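Local coordinates for protein type III secretion T3S chaperone (Chlamydia trachomatis, PDB 3K29) that is a YscO homologue that probably serves the chlamydial type III secretion apparatus as a coiled-coil chaperone, although its exact role is not established, at residues A[25-28]-A[29-32]; A[112-115]-A[116-119]; A[137-140]-A[141-145]. All coordinates share one frame; numbering follows the deposited sequence.

Interaction 1: residues A[25-28]-A[29-32]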
ATOM      1  N   VAL A  25      -3.351  -1.512  -2.757  1.00 22.55           N
ATOM      2  CA  VAL A  25      -1.935  -1.270  -2.413  1.00 22.96           C
ATOM      3  C   VAL A  25      -1.160  -0.762  -3.623  1.00 23.26           C
ATOM      4  O   VAL A  25      -0.438   0.236  -3.528  1.00 22.82           O
ATOM      5  CB  VAL A  25      -1.189  -2.511  -1.842  1.00 22.96           C
ATOM      6  CG1 VAL A  25       0.325  -2.261  -1.796  1.00 22.86           C
ATOM      7  CG2 VAL A  25      -1.646  -2.825  -0.433  1.00 23.38           C
ATOM      8  N   LYS A  26      -1.359  -1.435  -4.758  1.00 22.62           N
ATOM      9  CA  LYS A  26      -0.729  -1.075  -6.017  1.00 22.55           C
ATOM     10  C   LYS A  26      -1.171   0.301  -6.468  1.00 22.08           C
ATOM     11  O   LYS A  26      -0.379   1.047  -7.014  1.00 21.24           O
ATOM     12  CB  LYS A  26      -1.054  -2.118  -7.090  1.00 22.38           C
ATOM     13  CG  LYS A  26      -0.957  -1.593  -8.509  1.00 24.98           C
ATOM     14  CD  LYS A  26      -0.849  -2.701  -9.542  1.00 26.19           C
ATOM     15  CE  LYS A  26      -0.580  -2.093 -10.916  1.00 27.33           C
ATOM     16  NZ  LYS A  26      -0.496  -3.121 -11.983  1.00 28.89           N
ATOM     17  N   GLU A  27      -2.438   0.633  -6.267  1.00 21.81           N
ATOM     18  CA  GLU A  27      -2.913   1.937  -6.677  1.00 22.61           C
ATOM     19  C   GLU A  27      -2.279   3.010  -5.758  1.00 23.20           C
ATOM     20  O   GLU A  27      -1.788   4.045  -6.220  1.00 22.68           O
ATOM     21  CB  GLU A  27      -4.450   1.987  -6.697  1.00 22.14           C
ATOM     22  CG  GLU A  27      -5.057   3.365  -7.047  1.00 24.63           C
ATOM     23  CD  GLU A  27      -4.582   3.976  -8.397  1.00 28.53           C
ATOM     24  OE1 GLU A  27      -3.779   3.352  -9.146  1.00 30.43           O
ATOM     25  OE2 GLU A  27      -5.021   5.111  -8.720  1.00 29.28           O
ATOM     26  N   LYS A  28      -2.218   2.721  -4.462  1.00 24.24           N
ATOM     27  CA  LYS A  28      -1.533   3.640  -3.547  1.00 23.62           C
ATOM     28  C   LYS A  28      -0.044   3.809  -3.849  1.00 23.87           C
ATOM     29  O   LYS A  28       0.458   4.928  -3.705  1.00 23.70           O
ATOM     30  CB  LYS A  28      -1.787   3.318  -2.067  1.00 22.95           C
ATOM     31  CG  LYS A  28      -3.284   3.224  -1.693  1.00 23.13           C
ATOM     32  CD  LYS A  28      -4.074   4.426  -2.063  1.00 21.01           C
ATOM     33  CE  LYS A  28      -5.480   4.283  -1.569  1.00 20.67           C
ATOM     34  NZ  LYS A  28      -6.326   5.338  -2.183  1.00 20.53           N
ATOM     35  N   ARG A  29       0.658   2.751  -4.256  1.00 23.64           N
ATOM     36  CA  ARG A  29       2.042   2.909  -4.731  1.00 25.18           C
ATOM     37  C   ARG A  29       2.112   3.968  -5.838  1.00 24.93           C
ATOM     38  O   ARG A  29       2.943   4.889  -5.796  1.00 25.24           O
ATOM     39  CB  ARG A  29       2.586   1.607  -5.324  1.00 25.72           C
ATOM     40  CG  ARG A  29       3.641   0.879  -4.506  1.00 28.78           C
ATOM     41  CD  ARG A  29       2.944   0.069  -3.427  1.00 31.35           C
ATOM     42  NE  ARG A  29       3.531  -1.261  -3.192  1.00 33.38           N
ATOM     43  CZ  ARG A  29       4.531  -1.509  -2.351  1.00 33.96           C
ATOM     44  NH1 ARG A  29       5.138  -0.530  -1.670  1.00 34.47           N
ATOM     45  NH2 ARG A  29       4.948  -2.749  -2.213  1.00 36.78           N
ATOM     46  N   ARG A  30       1.232   3.818  -6.823  1.00 24.29           N
ATOM     47  CA  ARG A  30       1.189   4.699  -7.972  1.00 24.81           C
ATOM     48  C   ARG A  30       0.850   6.128  -7.583  1.00 24.36           C
ATOM     49  O   ARG A  30       1.416   7.075  -8.130  1.00 24.68           O
ATOM     50  CB  ARG A  30       0.155   4.211  -8.978  1.00 24.74           C
ATOM     51  CG  ARG A  30       0.437   4.695 -10.361  1.00 26.12           C
ATOM     52  CD  ARG A  30      -0.749   4.458 -11.307  1.00 30.64           C
ATOM     53  NE  ARG A  30      -1.951   5.136 -10.809  1.00 32.91           N
ATOM     54  CZ  ARG A  30      -2.212   6.442 -10.911  1.00 32.62           C
ATOM     55  NH1 ARG A  30      -1.369   7.284 -11.517  1.00 32.47           N
ATOM     56  NH2 ARG A  30      -3.350   6.905 -10.410  1.00 31.82           N
ATOM     57  N   LEU A  31      -0.092   6.289  -6.661  1.00 23.67           N
ATOM     58  CA  LEU A  31      -0.474   7.630  -6.224  1.00 23.61           C
ATOM     59  C   LEU A  31       0.686   8.305  -5.510  1.00 23.77           C
ATOM     60  O   LEU A  31       0.901   9.495  -5.707  1.00 24.16           O
ATOM     61  CB  LEU A  31      -1.748   7.620  -5.384  1.00 23.39           C
ATOM     62  CG  LEU A  31      -3.036   7.255  -6.137  1.00 21.88           C
ATOM     63  CD1 LEU A  31      -4.247   7.212  -5.211  1.00 18.64           C
ATOM     64  CD2 LEU A  31      -3.286   8.228  -7.304  1.00 23.30           C
ATOM     65  N   LEU A  32       1.439   7.540  -4.718  1.00 24.01           N
ATOM     66  CA  LEU A  32       2.610   8.062  -4.007  1.00 23.99           C
ATOM     67  C   LEU A  32       3.678   8.421  -5.040  1.00 24.69           C
ATOM     68  O   LEU A  32       4.342   9.454  -4.898  1.00 23.75           O
ATOM     69  CB  LEU A  32       3.156   7.046  -2.982  1.00 23.37           C
ATOM     70  CG  LEU A  32       4.546   7.256  -2.334  1.00 23.85           C
ATOM     71  CD1 LEU A  32       4.602   8.566  -1.543  1.00 20.53           C
ATOM     72  CD2 LEU A  32       4.952   6.105  -1.406  1.00 20.57           C
TER
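Glu27 and Arg30, three residues apart on one helix, form a salt bridge in which the guanidinium grips the carboxylate side-on with two nitrogens. NE of Arg30 donates to OE1 of Glu27 at 3.0 Å, and NH2 of Arg30 reaches OE2 of Glu27, also at 3.0 Å. Both oxygens lie at the guanidinium edge and are met on their syn sides, but somewhat out of the carboxylate plane, because the two flat groups are turned 34° apart. The carboxylate gets there by a bend at chi2 (56°) that swings it along the helix toward Arg30. Two bonds of this kind fix the rotation of both ends, and long, oppositely charged residues suit such an exposed surface.

Van der Waals contacts set methyls against polar groups. CG1 of Val25 lies beside CD and NE of Arg29, 3.6 Å from NE; that guanidinium also has a long, weak ion pair with Glu112. Leu31 sets CD2 at 3.8 Å from OE2 of Glu27.

Beneath these run the ordinary i to i+4 helical bonds, such as Leu31 N to Glu27 O at 2.8 Å.

The eight residues belong to helix 8-66, within its predicted coiled-coil region. Against helix 70-160, the buried Val25 packs on Glu112, Lys28 on Ala111, and Arg29 and Leu32 on Leu108, while the Glu27-Arg30 pair lies on the side turned away from that helix.

Interaction 2: residues A[112-115]-A[116-119]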
ATOM      1  N   GLU A 112      -1.453  -1.270   3.000  1.00 26.96           N
ATOM      2  CA  GLU A 112      -0.728  -2.507   3.296  1.00 28.08           C
ATOM      3  C   GLU A 112      -1.152  -3.170   4.618  1.00 28.00           C
ATOM      4  O   GLU A 112      -1.223  -4.411   4.679  1.00 28.01           O
ATOM      5  CB  GLU A 112       0.784  -2.265   3.283  1.00 29.06           C
ATOM      6  CG  GLU A 112       1.188  -1.473   2.067  1.00 32.32           C
ATOM      7  CD  GLU A 112       2.617  -1.671   1.703  1.00 37.91           C
ATOM      8  OE1 GLU A 112       2.857  -2.395   0.704  1.00 39.64           O
ATOM      9  OE2 GLU A 112       3.500  -1.110   2.406  1.00 40.51           O
ATOM     10  N   VAL A 113      -1.415  -2.356   5.655  1.00 27.25           N
ATOM     11  CA  VAL A 113      -2.053  -2.826   6.891  1.00 26.15           C
ATOM     12  C   VAL A 113      -3.393  -3.489   6.523  1.00 26.24           C
ATOM     13  O   VAL A 113      -3.707  -4.582   6.998  1.00 24.28           O
ATOM     14  CB  VAL A 113      -2.281  -1.692   7.945  1.00 26.53           C
ATOM     15  CG1 VAL A 113      -3.085  -2.227   9.169  1.00 25.25           C
ATOM     16  CG2 VAL A 113      -0.929  -1.081   8.425  1.00 26.22           C
ATOM     17  N   GLU A 114      -4.173  -2.839   5.657  1.00 26.49           N
ATOM     18  CA  GLU A 114      -5.480  -3.392   5.261  1.00 27.45           C
ATOM     19  C   GLU A 114      -5.375  -4.727   4.511  1.00 27.08           C
ATOM     20  O   GLU A 114      -6.149  -5.648   4.801  1.00 27.77           O
ATOM     21  CB  GLU A 114      -6.334  -2.377   4.494  1.00 27.88           C
ATOM     22  CG  GLU A 114      -6.773  -1.231   5.377  1.00 30.33           C
ATOM     23  CD  GLU A 114      -7.291  -1.754   6.712  1.00 35.45           C
ATOM     24  OE1 GLU A 114      -8.321  -2.472   6.706  1.00 35.90           O
ATOM     25  OE2 GLU A 114      -6.646  -1.487   7.758  1.00 38.90           O
ATOM     26  N   LEU A 115      -4.409  -4.832   3.595  1.00 26.33           N
ATOM     27  CA  LEU A 115      -4.106  -6.084   2.901  1.00 26.26           C
ATOM     28  C   LEU A 115      -3.747  -7.241   3.844  1.00 25.86           C
ATOM     29  O   LEU A 115      -4.202  -8.369   3.634  1.00 25.26           O
ATOM     30  CB  LEU A 115      -3.005  -5.895   1.846  1.00 26.00           C
ATOM     31  CG  LEU A 115      -2.512  -7.112   1.018  1.00 25.09           C
ATOM     32  CD1 LEU A 115      -3.630  -7.873   0.353  1.00 20.04           C
ATOM     33  CD2 LEU A 115      -1.442  -6.708  -0.054  1.00 23.94           C
ATOM     34  N   THR A 116      -2.922  -6.963   4.861  1.00 25.75           N
ATOM     35  CA  THR A 116      -2.552  -7.972   5.857  1.00 24.64           C
ATOM     36  C   THR A 116      -3.760  -8.441   6.648  1.00 24.48           C
ATOM     37  O   THR A 116      -3.884  -9.636   6.912  1.00 23.75           O
ATOM     38  CB  THR A 116      -1.476  -7.479   6.834  1.00 25.27           C
ATOM     39  OG1 THR A 116      -0.425  -6.873   6.085  1.00 25.22           O
ATOM     40  CG2 THR A 116      -0.907  -8.652   7.683  1.00 24.71           C
ATOM     41  N   LYS A 117      -4.628  -7.497   7.035  1.00 24.00           N
ATOM     42  CA  LYS A 117      -5.901  -7.820   7.687  1.00 23.80           C
ATOM     43  C   LYS A 117      -6.781  -8.717   6.817  1.00 23.11           C
ATOM     44  O   LYS A 117      -7.330  -9.699   7.301  1.00 23.18           O
ATOM     45  CB  LYS A 117      -6.655  -6.552   8.102  1.00 23.93           C
ATOM     46  CG  LYS A 117      -6.398  -6.143   9.549  1.00 27.12           C
ATOM     47  CD  LYS A 117      -6.922  -4.748   9.879  1.00 29.56           C
ATOM     48  CE  LYS A 117      -8.455  -4.738  10.065  1.00 34.06           C
ATOM     49  NZ  LYS A 117      -9.009  -3.350  10.214  1.00 35.28           N
ATOM     50  N   ARG A 118      -6.893  -8.405   5.526  1.00 22.66           N
ATOM     51  CA  ARG A 118      -7.702  -9.233   4.621  1.00 21.58           C
ATOM     52  C   ARG A 118      -7.187 -10.650   4.531  1.00 22.28           C
ATOM     53  O   ARG A 118      -7.973 -11.598   4.459  1.00 22.03           O
ATOM     54  CB  ARG A 118      -7.840  -8.609   3.220  1.00 21.11           C
ATOM     55  CG  ARG A 118      -8.499  -7.259   3.213  1.00 21.33           C
ATOM     56  CD  ARG A 118      -9.946  -7.245   3.756  1.00 21.36           C
ATOM     57  NE  ARG A 118     -10.041  -7.061   5.217  1.00 22.22           N
ATOM     58  CZ  ARG A 118      -9.774  -5.926   5.887  1.00 22.35           C
ATOM     59  NH1 ARG A 118      -9.385  -4.817   5.256  1.00 21.97           N
ATOM     60  NH2 ARG A 118      -9.895  -5.892   7.210  1.00 20.06           N
ATOM     61  N   ARG A 119      -5.871 -10.786   4.528  1.00 22.20           N
ATOM     62  CA  ARG A 119      -5.224 -12.064   4.348  1.00 23.35           C
ATOM     63  C   ARG A 119      -5.337 -12.936   5.606  1.00 23.75           C
ATOM     64  O   ARG A 119      -5.522 -14.144   5.509  1.00 23.81           O
ATOM     65  CB  ARG A 119      -3.767 -11.847   3.913  1.00 23.36           C
ATOM     66  CG  ARG A 119      -3.685 -11.246   2.507  1.00 25.52           C
ATOM     67  CD  ARG A 119      -2.564 -11.823   1.674  1.00 29.11           C
ATOM     68  NE  ARG A 119      -1.438 -10.906   1.581  1.00 30.24           N
ATOM     69  CZ  ARG A 119      -0.858 -10.494   0.450  1.00 31.71           C
ATOM     70  NH1 ARG A 119      -1.282 -10.915  -0.734  1.00 30.47           N
ATOM     71  NH2 ARG A 119       0.169  -9.647   0.508  1.00 32.20           N
TER
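Glu114 draws two basic side chains of the following turn into a salt-bridge network. Its OE1 receives NH1 of Arg118 at 3.0 Å, in the guanidinium plane but on the anti side of the carboxylate and 31° out of the carboxylate plane. The same oxygen faces NZ of Lys117 at 3.7 Å, a long ion pair. A bend at chi2 (-46°) turns the carboxylate toward the next turn, and the bent chains of Lys117 and Arg118 come to meet it. Glu121 takes NE of Arg118 in a further salt bridge.

Thr116 adds a side-chain bond to the helical ladder: its OG1 donates to Glu112 O at 2.9 Å, while Thr116 N reaches Glu112 O at 3.1 Å from the opposite face of the carbonyl plane. A short beta-branched hydroxyl suits this second use of one carbonyl.

Apolar contact comes from Leu115, whose CG sits 3.6 Å above one face of the Arg119 guanidinium, toward its rim. CD2 of Leu115 approaches NH2 of Arg119 at 3.4 Å, whereas NH1 of that arginine is salt-bridged to Glu22.

Helices 70-160 and 8-66 form a long antiparallel helical hairpin, in which Leu115 packs on Ala21 and Glu22, and Arg118 lies against Val18.

Interaction 3: residues A[137-140]-A[141-145]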
ATOM      1  N   LEU A 137     -15.542 -35.545   6.712  1.00 24.41           N
ATOM      2  CA  LEU A 137     -14.957 -36.822   6.351  1.00 25.44           C
ATOM      3  C   LEU A 137     -15.063 -37.868   7.487  1.00 25.14           C
ATOM      4  O   LEU A 137     -15.463 -39.008   7.239  1.00 25.50           O
ATOM      5  CB  LEU A 137     -13.504 -36.624   5.865  1.00 25.45           C
ATOM      6  CG  LEU A 137     -13.301 -36.227   4.382  1.00 26.72           C
ATOM      7  CD1 LEU A 137     -13.424 -37.455   3.450  1.00 25.52           C
ATOM      8  CD2 LEU A 137     -14.228 -35.056   3.890  1.00 26.40           C
ATOM      9  N   LYS A 138     -14.736 -37.481   8.719  1.00 24.40           N
ATOM     10  CA  LYS A 138     -14.875 -38.378   9.876  1.00 24.10           C
ATOM     11  C   LYS A 138     -16.318 -38.792  10.168  1.00 24.10           C
ATOM     12  O   LYS A 138     -16.583 -39.939  10.512  1.00 24.58           O
ATOM     13  CB  LYS A 138     -14.250 -37.752  11.113  1.00 23.59           C
ATOM     14  CG  LYS A 138     -12.736 -37.806  11.086  1.00 24.38           C
ATOM     15  CD  LYS A 138     -12.094 -37.064  12.254  1.00 23.67           C
ATOM     16  CE  LYS A 138     -12.185 -37.876  13.543  1.00 23.78           C
ATOM     17  NZ  LYS A 138     -11.113 -37.456  14.509  1.00 25.26           N
ATOM     18  N   GLU A 139     -17.238 -37.848  10.021  1.00 23.54           N
ATOM     19  CA  GLU A 139     -18.656 -38.079  10.218  1.00 23.80           C
ATOM     20  C   GLU A 139     -19.180 -39.085   9.189  1.00 23.97           C
ATOM     21  O   GLU A 139     -19.850 -40.053   9.574  1.00 22.45           O
ATOM     22  CB  GLU A 139     -19.404 -36.747  10.136  1.00 24.15           C
ATOM     23  CG  GLU A 139     -20.934 -36.820  10.325  1.00 28.61           C
ATOM     24  CD  GLU A 139     -21.340 -37.402  11.677  1.00 34.40           C
ATOM     25  OE1 GLU A 139     -22.352 -38.136  11.707  1.00 36.06           O
ATOM     26  OE2 GLU A 139     -20.650 -37.146  12.702  1.00 35.30           O
ATOM     27  N   GLU A 140     -18.865 -38.871   7.900  1.00 23.21           N
ATOM     28  CA  GLU A 140     -19.271 -39.820   6.855  1.00 23.41           C
ATOM     29  C   GLU A 140     -18.696 -41.226   7.118  1.00 22.73           C
ATOM     30  O   GLU A 140     -19.405 -42.224   6.960  1.00 22.19           O
ATOM     31  CB  GLU A 140     -18.894 -39.357   5.436  1.00 23.78           C
ATOM     32  CG  GLU A 140     -19.166 -40.453   4.332  1.00 25.19           C
ATOM     33  CD  GLU A 140     -20.668 -40.825   4.248  1.00 28.63           C
ATOM     34  OE1 GLU A 140     -21.495 -40.011   4.743  1.00 29.09           O
ATOM     35  OE2 GLU A 140     -21.041 -41.897   3.698  1.00 25.83           O
ATOM     36  N   ALA A 141     -17.443 -41.293   7.553  1.00 20.97           N
ATOM     37  CA  ALA A 141     -16.828 -42.576   7.924  1.00 21.01           C
ATOM     38  C   ALA A 141     -17.537 -43.296   9.113  1.00 21.14           C
ATOM     39  O   ALA A 141     -17.784 -44.507   9.047  1.00 20.42           O
ATOM     40  CB  ALA A 141     -15.372 -42.369   8.229  1.00 20.34           C
ATOM     41  N   ARG A 142     -17.861 -42.553  10.184  1.00 20.83           N
ATOM     42  CA  ARG A 142     -18.633 -43.121  11.299  1.00 21.34           C
ATOM     43  C   ARG A 142     -19.988 -43.621  10.818  1.00 20.83           C
ATOM     44  O   ARG A 142     -20.462 -44.661  11.282  1.00 20.71           O
ATOM     45  CB  ARG A 142     -18.888 -42.100  12.416  1.00 21.35           C
ATOM     46  CG  ARG A 142     -17.697 -41.690  13.176  1.00 23.88           C
ATOM     47  CD  ARG A 142     -18.059 -40.686  14.240  1.00 26.74           C
ATOM     48  NE  ARG A 142     -17.033 -39.655  14.260  1.00 30.62           N
ATOM     49  CZ  ARG A 142     -17.240 -38.385  13.949  1.00 32.08           C
ATOM     50  NH1 ARG A 142     -18.456 -37.979  13.634  1.00 33.70           N
ATOM     51  NH2 ARG A 142     -16.231 -37.517  13.972  1.00 33.87           N
ATOM     52  N   GLN A 143     -20.637 -42.860   9.939  1.00 19.96           N
ATOM     53  CA  GLN A 143     -21.944 -43.293   9.415  1.00 20.54           C
ATOM     54  C   GLN A 143     -21.786 -44.575   8.622  1.00 19.15           C
ATOM     55  O   GLN A 143     -22.589 -45.501   8.751  1.00 18.52           O
ATOM     56  CB  GLN A 143     -22.595 -42.217   8.528  1.00 21.30           C
ATOM     57  CG  GLN A 143     -22.982 -40.926   9.275  1.00 26.10           C
ATOM     58  CD  GLN A 143     -23.897 -41.165  10.504  1.00 31.41           C
ATOM     59  OE1 GLN A 143     -25.022 -41.673  10.400  1.00 31.80           O
ATOM     60  NE2 GLN A 143     -23.399 -40.779  11.670  1.00 32.16           N
ATOM     61  N   GLU A 144     -20.735 -44.629   7.801  1.00 18.66           N
ATOM     62  CA  GLU A 144     -20.470 -45.838   7.023  1.00 18.44           C
ATOM     63  C   GLU A 144     -20.210 -47.058   7.906  1.00 18.02           C
ATOM     64  O   GLU A 144     -20.745 -48.145   7.637  1.00 16.81           O
ATOM     65  CB  GLU A 144     -19.362 -45.598   5.995  1.00 18.14           C
ATOM     66  CG  GLU A 144     -19.907 -44.785   4.788  1.00 18.90           C
ATOM     67  CD  GLU A 144     -18.809 -44.278   3.873  1.00 19.24           C
ATOM     68  OE1 GLU A 144     -17.663 -44.757   4.034  1.00 17.88           O
ATOM     69  OE2 GLU A 144     -19.093 -43.424   2.980  1.00 14.56           O
ATOM     70  N   GLU A 145     -19.374 -46.873   8.940  1.00 17.84           N
ATOM     71  CA  GLU A 145     -19.092 -47.904   9.935  1.00 18.31           C
ATOM     72  C   GLU A 145     -20.359 -48.393  10.646  1.00 16.94           C
ATOM     73  O   GLU A 145     -20.554 -49.594  10.815  1.00 15.99           O
ATOM     74  CB  GLU A 145     -18.043 -47.420  10.974  1.00 17.78           C
ATOM     75  CG  GLU A 145     -17.785 -48.524  12.060  1.00 23.85           C
ATOM     76  CD  GLU A 145     -16.643 -48.257  13.074  1.00 28.57           C
ATOM     77  OE1 GLU A 145     -15.498 -47.909  12.676  1.00 30.25           O
ATOM     78  OE2 GLU A 145     -16.899 -48.466  14.290  1.00 30.76           O
TER
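Glu139 gives each carboxylate oxygen a different partner. OE2 of Glu139 meets NH1 of Arg142 at 2.5 Å, a very short salt bridge whose exact length should be read with caution. The oxygen lies at the guanidinium edge, in its plane, although the carboxylate itself is turned 64° from that plane and the two side chains cross nearly at a right angle. OE1 of Glu139 accepts a weak bond from NE2 of Gln143 at 2.8 Å; an N-H...O angle of only 117° makes it strongly bent, though the amide and carboxylate planes are close to parallel. Glutamine suits the i+4 place, since its amide can donate to the acid without adding charge.

This is side-chain pairing along a single solvent-facing alpha helix: i to i+3 and i to i+4 partners reinforce the i to i+4 backbone bonds, such as Arg142 N to Lys138 O at 2.9 Å. Glu140 and Glu144 make another i to i+4 pair, but both are acids. Their OE2 atoms approach to 2.6 Å, so one carboxyl probably holds a proton.

In the next layer, Arg142 bends back over the preceding turn. The carbonyl oxygen of Lys138 lies 3.7 Å above the centre of one guanidinium face, and CB of Lys138 comes to 3.5 Å from NH2 of Arg142. The extended start of the arginine, with CD anti to CA (chi2 180°), gives way to a turn at chi3 that lays the guanidinium there. Farther back along helix 70-160, the same group is held by a salt bridge from NH2 to Glu135, two turns before the arginine.

All three contacts lie within single helices and mainly at the surface, yet their surroundings differ. Interaction 1 belongs to helix 8-66 and interactions 2 and 3 to helix 70-160. Interactions 1 and 2, centres about 15 Å apart, meet across the antiparallel helical hairpin, where CG2 of Val25 packs 3.9 Å from CD2 of Leu115; Val25 is the one buried residue among the three contacts. Each of these two has aliphatic side chains toward the partner helix and ion pairs within its own helix. Interaction 3 lies much farther out, its nearest atoms about 23 Å from interaction 2, and is almost wholly polar, relying on acid, arginine and glutamine pairing along one helix.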